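Local coordinates for Ice-binding protein isoform1a (Antarctomyces psychrotrophicus, PDB 7BWX) that probably binds ice through specific water molecules in the prism planes of the crystal, and so acts as an antifreeze protein, at residues 9-14 / 172-177; 31-36 / 45-50; 80-85 / 127-132; 179-184 / 189-194. The protein carries 1 engineered substitution. All blocks are in the same frame, centred on the assembly; numbering follows the deposited sequence.

Contact 1: 9-14 / 172-177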
loop_
_atom_site.group_PDB
_atom_site.type_symbol
_atom_site.label_atom_id
_atom_site.label_comp_id
_atom_site.label_asym_id
_atom_site.label_seq_id
_atom_site.Cartn_x
_atom_site.Cartn_y
_atom_site.Cartn_z
ATOM N N LEU A 9 -4.055 -9.787 7.322
ATOM C CA LEU A 9 -2.690 -9.736 7.898
ATOM C C LEU A 9 -2.697 -8.758 9.073
ATOM O O LEU A 9 -3.213 -7.640 8.949
ATOM C CB LEU A 9 -1.716 -9.317 6.806
ATOM C CG LEU A 9 -1.661 -10.265 5.620
ATOM C CD1 LEU A 9 -0.826 -9.656 4.507
ATOM C CD2 LEU A 9 -1.088 -11.596 6.054
ATOM N N ASP A 10 -2.053 -9.119 10.168
ATOM C CA ASP A 10 -1.913 -8.205 11.315
ATOM C C ASP A 10 -0.735 -7.262 11.015
ATOM O O ASP A 10 0.377 -7.777 10.767
ATOM C CB ASP A 10 -1.736 -9.048 12.572
ATOM C CG ASP A 10 -1.640 -8.231 13.852
ATOM O OD1 ASP A 10 -1.861 -6.981 13.827
ATOM O OD2 ASP A 10 -1.366 -8.871 14.881
ATOM N N LEU A 11 -0.962 -5.952 11.048
ATOM C CA LEU A 11 0.118 -4.964 10.764
ATOM C C LEU A 11 0.730 -4.495 12.087
ATOM O O LEU A 11 1.676 -3.720 12.027
ATOM C CB LEU A 11 -0.431 -3.774 9.983
ATOM C CG LEU A 11 -0.891 -4.071 8.559
ATOM C CD1 LEU A 11 -1.416 -2.812 7.903
ATOM C CD2 LEU A 11 0.219 -4.656 7.753
ATOM N N GLY A 12 0.175 -4.923 13.227
ATOM C CA GLY A 12 0.699 -4.566 14.552
ATOM C C GLY A 12 0.902 -3.063 14.681
ATOM O O GLY A 12 -0.016 -2.271 14.380
ATOM N N ALA A 13 2.094 -2.626 15.069
ATOM C CA ALA A 13 2.333 -1.200 15.321
ATOM C C ALA A 13 2.390 -0.426 13.999
ATOM O O ALA A 13 2.325 0.810 14.088
ATOM C CB ALA A 13 3.582 -0.965 16.122
ATOM N N ALA A 14 2.489 -1.082 12.847
ATOM C CA ALA A 14 2.486 -0.381 11.532
ATOM C C ALA A 14 1.066 0.102 11.181
ATOM O O ALA A 14 0.926 0.891 10.237
ATOM C CB ALA A 14 3.042 -1.272 10.454
ATOM N N ASN A 172 -3.526 -1.541 1.798
ATOM C CA ASN A 172 -2.191 -1.499 2.457
ATOM C C ASN A 172 -1.156 -2.017 1.462
ATOM O O ASN A 172 -1.235 -3.171 1.049
ATOM C CB ASN A 172 -2.257 -2.293 3.758
ATOM C CG ASN A 172 -3.295 -1.750 4.714
ATOM O OD1 ASN A 172 -3.228 -0.583 5.105
ATOM N ND2 ASN A 172 -4.240 -2.592 5.106
ATOM N N VAL A 173 -0.287 -1.129 1.016
ATOM C CA VAL A 173 0.803 -1.434 0.096
ATOM C C VAL A 173 1.984 -1.798 0.987
ATOM O O VAL A 173 2.499 -0.913 1.654
ATOM C CB VAL A 173 1.127 -0.272 -0.840
ATOM C CG1 VAL A 173 2.254 -0.659 -1.782
ATOM C CG2 VAL A 173 -0.105 0.207 -1.631
ATOM N N ILE A 174 2.381 -3.066 0.954
ATOM C CA ILE A 174 3.559 -3.597 1.683
ATOM C C ILE A 174 4.564 -4.058 0.643
ATOM O O ILE A 174 4.390 -5.103 0.032
ATOM C CB ILE A 174 3.149 -4.688 2.661
ATOM C CG1 ILE A 174 1.864 -4.315 3.396
ATOM C CG2 ILE A 174 4.313 -4.939 3.597
ATOM C CD1 ILE A 174 1.452 -5.355 4.443
ATOM N N ALA A 175 5.483 -3.180 0.310
ATOM C CA ALA A 175 6.484 -3.444 -0.730
ATOM C C ALA A 175 7.797 -3.926 -0.106
ATOM O O ALA A 175 8.222 -3.384 0.904
ATOM C CB ALA A 175 6.719 -2.195 -1.515
ATOM N N ASN A 176 8.476 -4.821 -0.801
ATOM C CA ASN A 176 9.796 -5.338 -0.385
ATOM C C ASN A 176 10.824 -4.221 -0.455
ATOM O O ASN A 176 11.687 -4.154 0.420
ATOM C CB ASN A 176 10.202 -6.467 -1.287
ATOM C CG ASN A 176 11.422 -7.186 -0.760
ATOM O OD1 ASN A 176 11.347 -7.742 0.319
ATOM N ND2 ASN A 176 12.514 -7.126 -1.512
ATOM N N ALA A 177 10.704 -3.337 -1.436
ATOM C CA ALA A 177 11.682 -2.265 -1.686
ATOM C C ALA A 177 10.944 -0.910 -1.796
ATOM O O ALA A 177 10.355 -0.496 -0.803
ATOM C CB ALA A 177 12.470 -2.632 -2.894
#
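L11 drops from the N-terminal loop 9-14 onto strand 172-175 and splits its two methyls between an apolar partner and a polar one. The tight part is CD2 of L11 against CD1 of I174, 3.6 Å apart. I174 presents that methyl on an extended arm (chi2 -177°), with CG2 rather than CG1 anti to the backbone N. The other methyl, CD1 of L11, rests over the face of the N172 amide, 3.9 Å above CG and almost equally far from OD1 and ND2 of that residue. All three touching residues are buried, and A73 of helix 61-79 also meets L11, while F74 and R71 of that helix meet I174.

The other side of the loop is open. D10 is exposed to solvent, and its OD1 accepts from the backbone N of G12 at 3.0 Å and makes an Asx turn. The donor stands above the carboxylate plane. Behind it the chain curls on into a short 3-10 segment, and A13 N finds D69 of the helix.

No hydrogen bond joins the two segments, so the loop meets strand 172-175 by van der Waals contact alone, and the methyl on the amide face uses none of N172's hydrogen-bonding groups.

Contact 2: 31-36 / 45-50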
loop_
_atom_site.group_PDB
_atom_site.type_symbol
_atom_site.label_atom_id
_atom_site.label_comp_id
_atom_site.label_asym_id
_atom_site.label_seq_id
_atom_site.Cartn_x
_atom_site.Cartn_y
_atom_site.Cartn_z
ATOM N N THR A 31 1.780 17.540 -0.283
ATOM C CA THR A 31 1.336 16.235 0.214
ATOM C C THR A 31 0.639 16.397 1.554
ATOM O O THR A 31 1.047 17.224 2.385
ATOM C CB THR A 31 2.549 15.306 0.227
ATOM O OG1 THR A 31 2.939 15.034 -1.125
ATOM C CG2 THR A 31 2.262 14.044 0.985
ATOM N N VAL A 32 -0.375 15.587 1.770
ATOM C CA VAL A 32 -1.068 15.441 3.059
ATOM C C VAL A 32 -1.103 13.967 3.420
ATOM O O VAL A 32 -1.717 13.128 2.688
ATOM C CB VAL A 32 -2.487 16.033 3.012
ATOM C CG1 VAL A 32 -3.212 15.746 4.298
ATOM C CG2 VAL A 32 -2.421 17.510 2.722
ATOM N N ILE A 33 -0.443 13.640 4.513
ATOM C CA ILE A 33 -0.479 12.282 5.108
ATOM C C ILE A 33 -1.406 12.299 6.307
ATOM O O ILE A 33 -1.012 12.875 7.355
ATOM C CB ILE A 33 0.918 11.781 5.516
ATOM C CG1 ILE A 33 1.951 11.893 4.386
ATOM C CG2 ILE A 33 0.795 10.378 6.052
ATOM C CD1 ILE A 33 1.634 11.099 3.150
ATOM N N ASN A 34 -2.569 11.670 6.185
ATOM C CA ASN A 34 -3.530 11.538 7.302
ATOM C C ASN A 34 -3.258 10.211 8.002
ATOM O O ASN A 34 -3.952 9.222 7.763
ATOM C CB ASN A 34 -4.996 11.672 6.865
ATOM C CG ASN A 34 -5.265 13.018 6.238
ATOM O OD1 ASN A 34 -4.937 14.046 6.837
ATOM N ND2 ASN A 34 -5.805 13.001 5.019
ATOM N N GLY A 35 -2.242 10.209 8.846
ATOM C CA GLY A 35 -1.684 9.015 9.474
ATOM C C GLY A 35 -0.330 9.350 10.063
ATOM O O GLY A 35 0.133 10.467 9.912
ATOM N N ASP A 36 0.285 8.364 10.665
ATOM C CA ASP A 36 1.634 8.491 11.239
ATOM C C ASP A 36 2.635 8.338 10.106
ATOM O O ASP A 36 2.290 7.756 9.036
ATOM C CB ASP A 36 1.835 7.446 12.326
ATOM C CG ASP A 36 0.950 7.619 13.549
ATOM O OD1 ASP A 36 0.366 8.701 13.724
ATOM O OD2 ASP A 36 0.884 6.653 14.331
ATOM N N THR A 45 12.488 14.316 3.991
ATOM C CA THR A 45 12.692 15.624 3.334
ATOM C C THR A 45 11.400 16.021 2.648
ATOM O O THR A 45 10.623 15.114 2.265
ATOM C CB THR A 45 13.833 15.602 2.309
ATOM O OG1 THR A 45 13.574 14.576 1.339
ATOM C CG2 THR A 45 15.111 15.172 2.946
ATOM N N GLY A 46 11.175 17.330 2.549
ATOM C CA GLY A 46 9.995 17.861 1.826
ATOM C C GLY A 46 8.766 18.039 2.698
ATOM O O GLY A 46 7.668 18.233 2.139
ATOM N N PHE A 47 8.939 18.101 4.014
ATOM C CA PHE A 47 7.893 18.459 4.981
ATOM C C PHE A 47 8.396 19.640 5.808
ATOM O O PHE A 47 9.141 19.418 6.757
ATOM C CB PHE A 47 7.571 17.260 5.867
ATOM C CG PHE A 47 7.046 16.053 5.133
ATOM C CD1 PHE A 47 7.914 15.164 4.540
ATOM C CD2 PHE A 47 5.673 15.814 5.056
ATOM C CE1 PHE A 47 7.429 14.053 3.859
ATOM C CE2 PHE A 47 5.194 14.701 4.373
ATOM C CZ PHE A 47 6.073 13.840 3.752
ATOM N N PRO A 48 8.018 20.917 5.530
ATOM C CA PRO A 48 7.119 21.323 4.437
ATOM C C PRO A 48 7.779 21.271 3.069
ATOM O O PRO A 48 9.018 21.155 2.979
ATOM C CB PRO A 48 6.747 22.788 4.821
ATOM C CG PRO A 48 7.958 23.272 5.558
ATOM C CD PRO A 48 8.443 22.070 6.348
ATOM N N PRO A 49 7.028 21.332 1.949
ATOM C CA PRO A 49 5.592 21.675 1.906
ATOM C C PRO A 49 4.588 20.554 2.223
ATOM O O PRO A 49 3.415 20.810 2.462
ATOM C CB PRO A 49 5.432 22.135 0.446
ATOM C CG PRO A 49 6.416 21.260 -0.292
ATOM C CD PRO A 49 7.629 21.262 0.604
ATOM N N GLY A 50 5.061 19.319 2.332
ATOM C CA GLY A 50 4.232 18.220 2.809
ATOM C C GLY A 50 3.814 18.438 4.229
ATOM O O GLY A 50 4.520 19.133 4.993
HETATM O O HOH W 1 0.839 19.978 2.146
#
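F47 and I33 are brought together by similar first torsions: in each, the branch that makes the contact stands anti to the carbonyl carbon and beside the backbone N (chi1 -61° in F47, -52° in I33). The F47 ring swings back toward strand 32-34, and its CE2 comes to 4.3 Å from CG1 of I33, an oblique and fairly light apolar contact.

The backbones meet next to it. CA of G50 lies 3.4 Å from the carbonyl O of T31 in a CA-H...O contact, bent to 136° at the hydrogen. A water completes the join, donating to T31 O at 2.8 Å and to P49 O at 2.7 Å. Glycine suits position 50, since a CB there would fall only 2.7 Å from CD2 of F47. The 45-50 loop is folded sharply, with cis peptide bonds before both P48 and P49, and is closed by G50 N donating to G46 O at 2.8 Å. The hydroxyl of T31 faces other partners, bonding to the side chain of N27 and to the backbone N of N202.

Strand 32-34 runs between the parallel strands 51-52 and 203-205. The F47 ring packs against V25 and N27 of strand 25-28, L199 of strand 197-200 and I52, so this loop closes over side chains from several strands of the solenoid beside strand 25-28, an edge strand of its sheet.

Contact 3: 80-85 / 127-132. With SO4 (sulfate ion), chain H.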
loop_
_atom_site.group_PDB
_atom_site.type_symbol
_atom_site.label_atom_id
_atom_site.label_comp_id
_atom_site.label_asym_id
_atom_site.label_seq_id
_atom_site.Cartn_x
_atom_site.Cartn_y
_atom_site.Cartn_z
ATOM N N LEU A 80 1.220 -17.012 2.453
ATOM C CA LEU A 80 -0.168 -17.501 2.297
ATOM C C LEU A 80 -0.276 -18.416 1.074
ATOM O O LEU A 80 0.293 -18.109 -0.014
ATOM C CB LEU A 80 -1.140 -16.327 2.166
ATOM C CG LEU A 80 -1.432 -15.531 3.436
ATOM C CD1 LEU A 80 -2.239 -14.291 3.075
ATOM C CD2 LEU A 80 -2.179 -16.360 4.488
ATOM N N ILE A 81 -1.101 -19.449 1.198
ATOM C CA ILE A 81 -1.479 -20.294 0.029
ATOM C C ILE A 81 -2.496 -19.510 -0.811
ATOM O O ILE A 81 -3.477 -19.086 -0.261
ATOM C CB ILE A 81 -2.040 -21.669 0.476
ATOM C CG1 ILE A 81 -1.125 -22.389 1.476
ATOM C CG2 ILE A 81 -2.285 -22.546 -0.736
ATOM C CD1 ILE A 81 0.263 -22.665 0.914
ATOM N N ALA A 82 -2.265 -19.399 -2.113
ATOM C CA ALA A 82 -3.125 -18.665 -3.061
ATOM C C ALA A 82 -4.456 -19.415 -3.173
ATOM O O ALA A 82 -4.457 -20.646 -3.007
ATOM C CB ALA A 82 -2.432 -18.489 -4.382
ATOM N N THR A 83 -5.565 -18.687 -3.255
ATOM C CA THR A 83 -6.889 -19.248 -3.575
ATOM C C THR A 83 -7.119 -19.087 -5.070
ATOM O O THR A 83 -7.950 -19.821 -5.578
ATOM C CB THR A 83 -8.005 -18.581 -2.770
ATOM O OG1 THR A 83 -8.053 -17.194 -3.129
ATOM C CG2 THR A 83 -7.806 -18.794 -1.287
ATOM N N VAL A 84 -6.448 -18.138 -5.728
ATOM C CA VAL A 84 -6.547 -17.929 -7.196
ATOM C C VAL A 84 -5.144 -17.766 -7.751
ATOM O O VAL A 84 -4.434 -16.779 -7.382
ATOM C CB VAL A 84 -7.405 -16.703 -7.548
ATOM C CG1 VAL A 84 -7.473 -16.485 -9.044
ATOM C CG2 VAL A 84 -8.793 -16.750 -6.931
ATOM N N ASP A 85 -4.756 -18.651 -8.655
ATOM C CA ASP A 85 -3.450 -18.573 -9.329
ATOM C C ASP A 85 -3.636 -17.848 -10.657
ATOM O O ASP A 85 -4.284 -18.434 -11.526
ATOM C CB ASP A 85 -2.865 -19.975 -9.483
ATOM C CG ASP A 85 -1.500 -20.023 -10.139
ATOM O OD1 ASP A 85 -0.957 -18.967 -10.488
ATOM O OD2 ASP A 85 -0.993 -21.140 -10.302
ATOM N N VAL A 127 -5.583 -10.415 -0.566
ATOM C CA VAL A 127 -4.097 -10.388 -0.529
ATOM C C VAL A 127 -3.642 -10.599 -1.960
ATOM O O VAL A 127 -3.882 -11.689 -2.515
ATOM C CB VAL A 127 -3.492 -11.425 0.428
ATOM C CG1 VAL A 127 -1.986 -11.284 0.418
ATOM C CG2 VAL A 127 -4.046 -11.338 1.812
ATOM N N PHE A 128 -3.052 -9.570 -2.551
ATOM C CA PHE A 128 -2.424 -9.641 -3.863
ATOM C C PHE A 128 -0.957 -9.968 -3.655
ATOM O O PHE A 128 -0.213 -9.099 -3.206
ATOM C CB PHE A 128 -2.707 -8.370 -4.638
ATOM C CG PHE A 128 -4.169 -8.240 -4.998
ATOM C CD1 PHE A 128 -4.662 -8.792 -6.171
ATOM C CD2 PHE A 128 -5.034 -7.544 -4.178
ATOM C CE1 PHE A 128 -6.015 -8.699 -6.489
ATOM C CE2 PHE A 128 -6.375 -7.404 -4.502
ATOM C CZ PHE A 128 -6.865 -7.994 -5.660
ATOM N N GLN A 129 -0.572 -11.160 -4.103
ATOM C CA GLN A 129 0.822 -11.662 -4.033
ATOM C C GLN A 129 1.452 -11.345 -5.375
ATOM O O GLN A 129 1.270 -12.158 -6.341
ATOM C CB GLN A 129 0.869 -13.155 -3.691
ATOM C CG GLN A 129 0.170 -13.504 -2.395
ATOM C CD GLN A 129 0.230 -14.990 -2.145
ATOM O OE1 GLN A 129 -0.078 -15.778 -3.046
ATOM N NE2 GLN A 129 0.589 -15.380 -0.931
ATOM N N LEU A 130 2.084 -10.180 -5.478
ATOM C CA LEU A 130 2.704 -9.700 -6.729
ATOM C C LEU A 130 4.197 -10.027 -6.664
ATOM O O LEU A 130 4.910 -9.452 -5.855
ATOM C CB LEU A 130 2.410 -8.210 -6.900
ATOM C CG LEU A 130 0.943 -7.813 -6.716
ATOM C CD1 LEU A 130 0.719 -6.333 -6.970
ATOM C CD2 LEU A 130 0.015 -8.624 -7.612
ATOM N N ALA A 131 4.645 -11.029 -7.407
ATOM C CA ALA A 131 6.019 -11.538 -7.248
ATOM C C ALA A 131 7.048 -10.436 -7.517
ATOM O O ALA A 131 8.110 -10.539 -6.921
ATOM C CB ALA A 131 6.277 -12.735 -8.127
ATOM N N THR A 132 6.820 -9.493 -8.424
ATOM C CA THR A 132 7.813 -8.441 -8.730
ATOM C C THR A 132 7.168 -7.056 -8.559
ATOM O O THR A 132 6.828 -6.713 -7.414
ATOM C CB THR A 132 8.494 -8.634 -10.086
ATOM O OG1 THR A 132 7.546 -8.525 -11.148
ATOM C CG2 THR A 132 9.246 -9.955 -10.157
HETATM S S SO4 H . 9.114 -9.358 -14.407
HETATM O O1 SO4 H . 9.206 -8.408 -13.287
HETATM O O2 SO4 H . 9.344 -8.651 -15.642
HETATM O O3 SO4 H . 10.116 -10.395 -14.217
HETATM O O4 SO4 H . 7.792 -9.993 -14.498
HETATM O O HOH W 2 1.442 -17.945 -3.314
#
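L80 and Q129 meet where helix 61-79 hands the chain back to the beta-solenoid: L80 is the first residue to leave helical backbone angles, and Q129 stands on strand 126-130. NE2 of Q129 donates to the carbonyl O of L80 at 2.9 Å, nearly straight at 166°, with the acceptor lying in the plane of the amide and the donor tilted 28° from that of the carbonyl. The same nitrogen also serves G77 O in the last turn of the helix, so one amide holds two carbonyls at the helix end. On the other branch, OE1 of Q129 has a water 2.7 Å away and CB of A82 alongside.

With an alanine in place of Q129, the carbonyls of L80 and G77 would probably lose their shared donor, leaving the helix end less firmly tied to the strand.

Beside this bond, CD1 of L80 packs on CG2 of V127 at 3.7 Å, the two side chains crossing at about a right angle. Farther along, OG1 of T132 binds O1 of a sulfate at 2.7 Å, an ion probably left from crystallisation.

Strand 126-130 runs between parallel strands 100-104 and 153-157. Strand 84-85 pairs with 100-104 as well, and V127 reaches I156.

Contact 4: 179-184 / 189-194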
loop_
_atom_site.group_PDB
_atom_site.type_symbol
_atom_site.label_atom_id
_atom_site.label_comp_id
_atom_site.label_asym_id
_atom_site.label_seq_id
_atom_site.Cartn_x
_atom_site.Cartn_y
_atom_site.Cartn_z
ATOM N N ILE A 179 8.543 2.379 -2.670
ATOM C CA ILE A 179 7.175 2.811 -3.071
ATOM C C ILE A 179 7.308 4.219 -3.583
ATOM O O ILE A 179 7.735 5.071 -2.818
ATOM C CB ILE A 179 6.128 2.693 -1.964
ATOM C CG1 ILE A 179 6.005 1.269 -1.472
ATOM C CG2 ILE A 179 4.758 3.193 -2.457
ATOM C CD1 ILE A 179 5.142 1.101 -0.264
ATOM N N ALA A 180 6.913 4.457 -4.832
ATOM C CA ALA A 180 6.915 5.797 -5.462
ATOM C C ALA A 180 5.464 6.155 -5.811
ATOM O O ALA A 180 4.831 5.442 -6.589
ATOM C CB ALA A 180 7.801 5.820 -6.655
ATOM N N ALA A 181 4.948 7.205 -5.182
ATOM C CA ALA A 181 3.634 7.773 -5.508
ATOM C C ALA A 181 3.891 9.002 -6.378
ATOM O O ALA A 181 4.482 9.994 -5.913
ATOM C CB ALA A 181 2.895 8.022 -4.231
ATOM N N GLN A 182 3.501 8.915 -7.635
ATOM C CA GLN A 182 3.693 10.015 -8.602
ATOM C C GLN A 182 2.626 11.102 -8.383
ATOM O O GLN A 182 1.670 10.901 -7.596
ATOM C CB GLN A 182 3.690 9.458 -10.023
ATOM C CG GLN A 182 4.889 8.548 -10.274
ATOM C CD GLN A 182 4.917 7.947 -11.656
ATOM O OE1 GLN A 182 3.925 7.864 -12.360
ATOM N NE2 GLN A 182 6.102 7.531 -12.058
ATOM N N THR A 183 2.861 12.249 -9.018
ATOM C CA THR A 183 2.085 13.491 -8.844
ATOM C C THR A 183 0.602 13.171 -8.722
ATOM O O THR A 183 -0.004 12.651 -9.646
ATOM C CB THR A 183 2.306 14.469 -10.013
ATOM O OG1 THR A 183 3.710 14.499 -10.269
ATOM C CG2 THR A 183 1.824 15.864 -9.687
ATOM N N GLY A 184 0.044 13.540 -7.597
ATOM C CA GLY A 184 -1.406 13.595 -7.408
ATOM C C GLY A 184 -1.978 12.255 -7.064
ATOM O O GLY A 184 -3.211 12.212 -6.867
ATOM N N GLY A 189 -5.466 3.987 2.613
ATOM C CA GLY A 189 -4.650 2.835 3.035
ATOM C C GLY A 189 -3.328 3.323 3.555
ATOM O O GLY A 189 -3.312 4.325 4.319
ATOM N N ALA A 190 -2.247 2.696 3.134
ATOM C CA ALA A 190 -0.919 2.932 3.738
ATOM C C ALA A 190 0.174 2.529 2.769
ATOM O O ALA A 190 -0.081 1.655 1.937
ATOM C CB ALA A 190 -0.836 2.174 5.028
ATOM N N LEU A 191 1.326 3.192 2.865
ATOM C CA LEU A 191 2.523 2.905 2.064
ATOM C C LEU A 191 3.625 2.401 3.004
ATOM O O LEU A 191 4.199 3.235 3.728
ATOM C CB LEU A 191 2.951 4.163 1.300
ATOM C CG LEU A 191 1.855 4.790 0.441
ATOM C CD1 LEU A 191 2.374 6.015 -0.242
ATOM C CD2 LEU A 191 1.268 3.826 -0.568
ATOM N N LEU A 192 3.834 1.072 3.057
ATOM C CA LEU A 192 4.789 0.431 3.990
ATOM C C LEU A 192 5.922 -0.181 3.167
ATOM O O LEU A 192 5.760 -1.295 2.585
ATOM C CB LEU A 192 4.031 -0.619 4.813
ATOM C CG LEU A 192 2.775 -0.150 5.528
ATOM C CD1 LEU A 192 2.191 -1.267 6.342
ATOM C CD2 LEU A 192 3.014 1.035 6.441
ATOM N N ALA A 193 7.003 0.573 3.024
ATOM C CA ALA A 193 8.119 0.283 2.101
ATOM C C ALA A 193 9.226 -0.460 2.833
ATOM O O ALA A 193 9.337 -0.286 4.059
ATOM C CB ALA A 193 8.680 1.522 1.487
ATOM N N GLY A 194 9.982 -1.258 2.094
ATOM C CA GLY A 194 11.166 -1.937 2.637
ATOM C C GLY A 194 12.427 -1.108 2.421
ATOM O O GLY A 194 13.473 -1.472 2.978
#
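I179 and L191 face each other across the inside of one coil of the right-handed beta-helix, where the chain goes out along strand 179-181 on one face and, after turning a corner at G189, returns along 190-192 on another. The two short strands run at 144° to one another with their axes 8.5 Å apart, and they meet through side chains, with no hydrogen bond between the segments.

I179 does most of the work. Its CG1 branch stretches away from the strand (chi2 172°) and lays CD1 of I179 against the opposite backbone, 3.6 Å from L192 N and 3.8 Å from L191 C. Next to that, CD1 of I179 also meets CB of A193 at 4.0 Å. The shorter branch goes to the leucine: CG2 of I179 lies 4.0 Å from CD2 of L191, the side chains meeting at a slant. Two residues along the strand, CB of A181 makes a looser contact with CD1 of L191 at 4.5 Å.

Cutting I179 back to an alanine is likely to leave a gap between L191 and A193 and strip the cover from the peptide linking L191 to L192.

Neighbouring coils fill in around the pair: V173 touches both I179 and L191, L163 and L199 touch L191, and L199 also meets A181. On both strands the side chains alternate, with I179, A181 and L191 turned to the inside while A180, A190 and L192 turn away. Such inward-pointing aliphatic residues, stacked coil upon coil between sheets of parallel strands, are what the core of a beta-solenoid is made of.

How the contacts relate
From the N terminus, loop 9-14 opens contact 1, which closes only at 172-177 and so encloses most of the chain. Two contacts nest inside it in series: contact 2 is a short closure beside strand 32-34, and contact 3 brings the exit of helix 61-79 back to strand 126-130. Their centres are about 32 Å apart, on opposite sides of the chain's centre. Contact 4 follows once contact 1 has closed; none cross. Contacts 1 and 4 adjoin through parallel strands 172-175 and 186-192, where V173 N lies 2.9 Å from A190 O. L9 also touches L80, linking contact 1 to contact 3. Together they tie N-terminal loop, helix and solenoid coils.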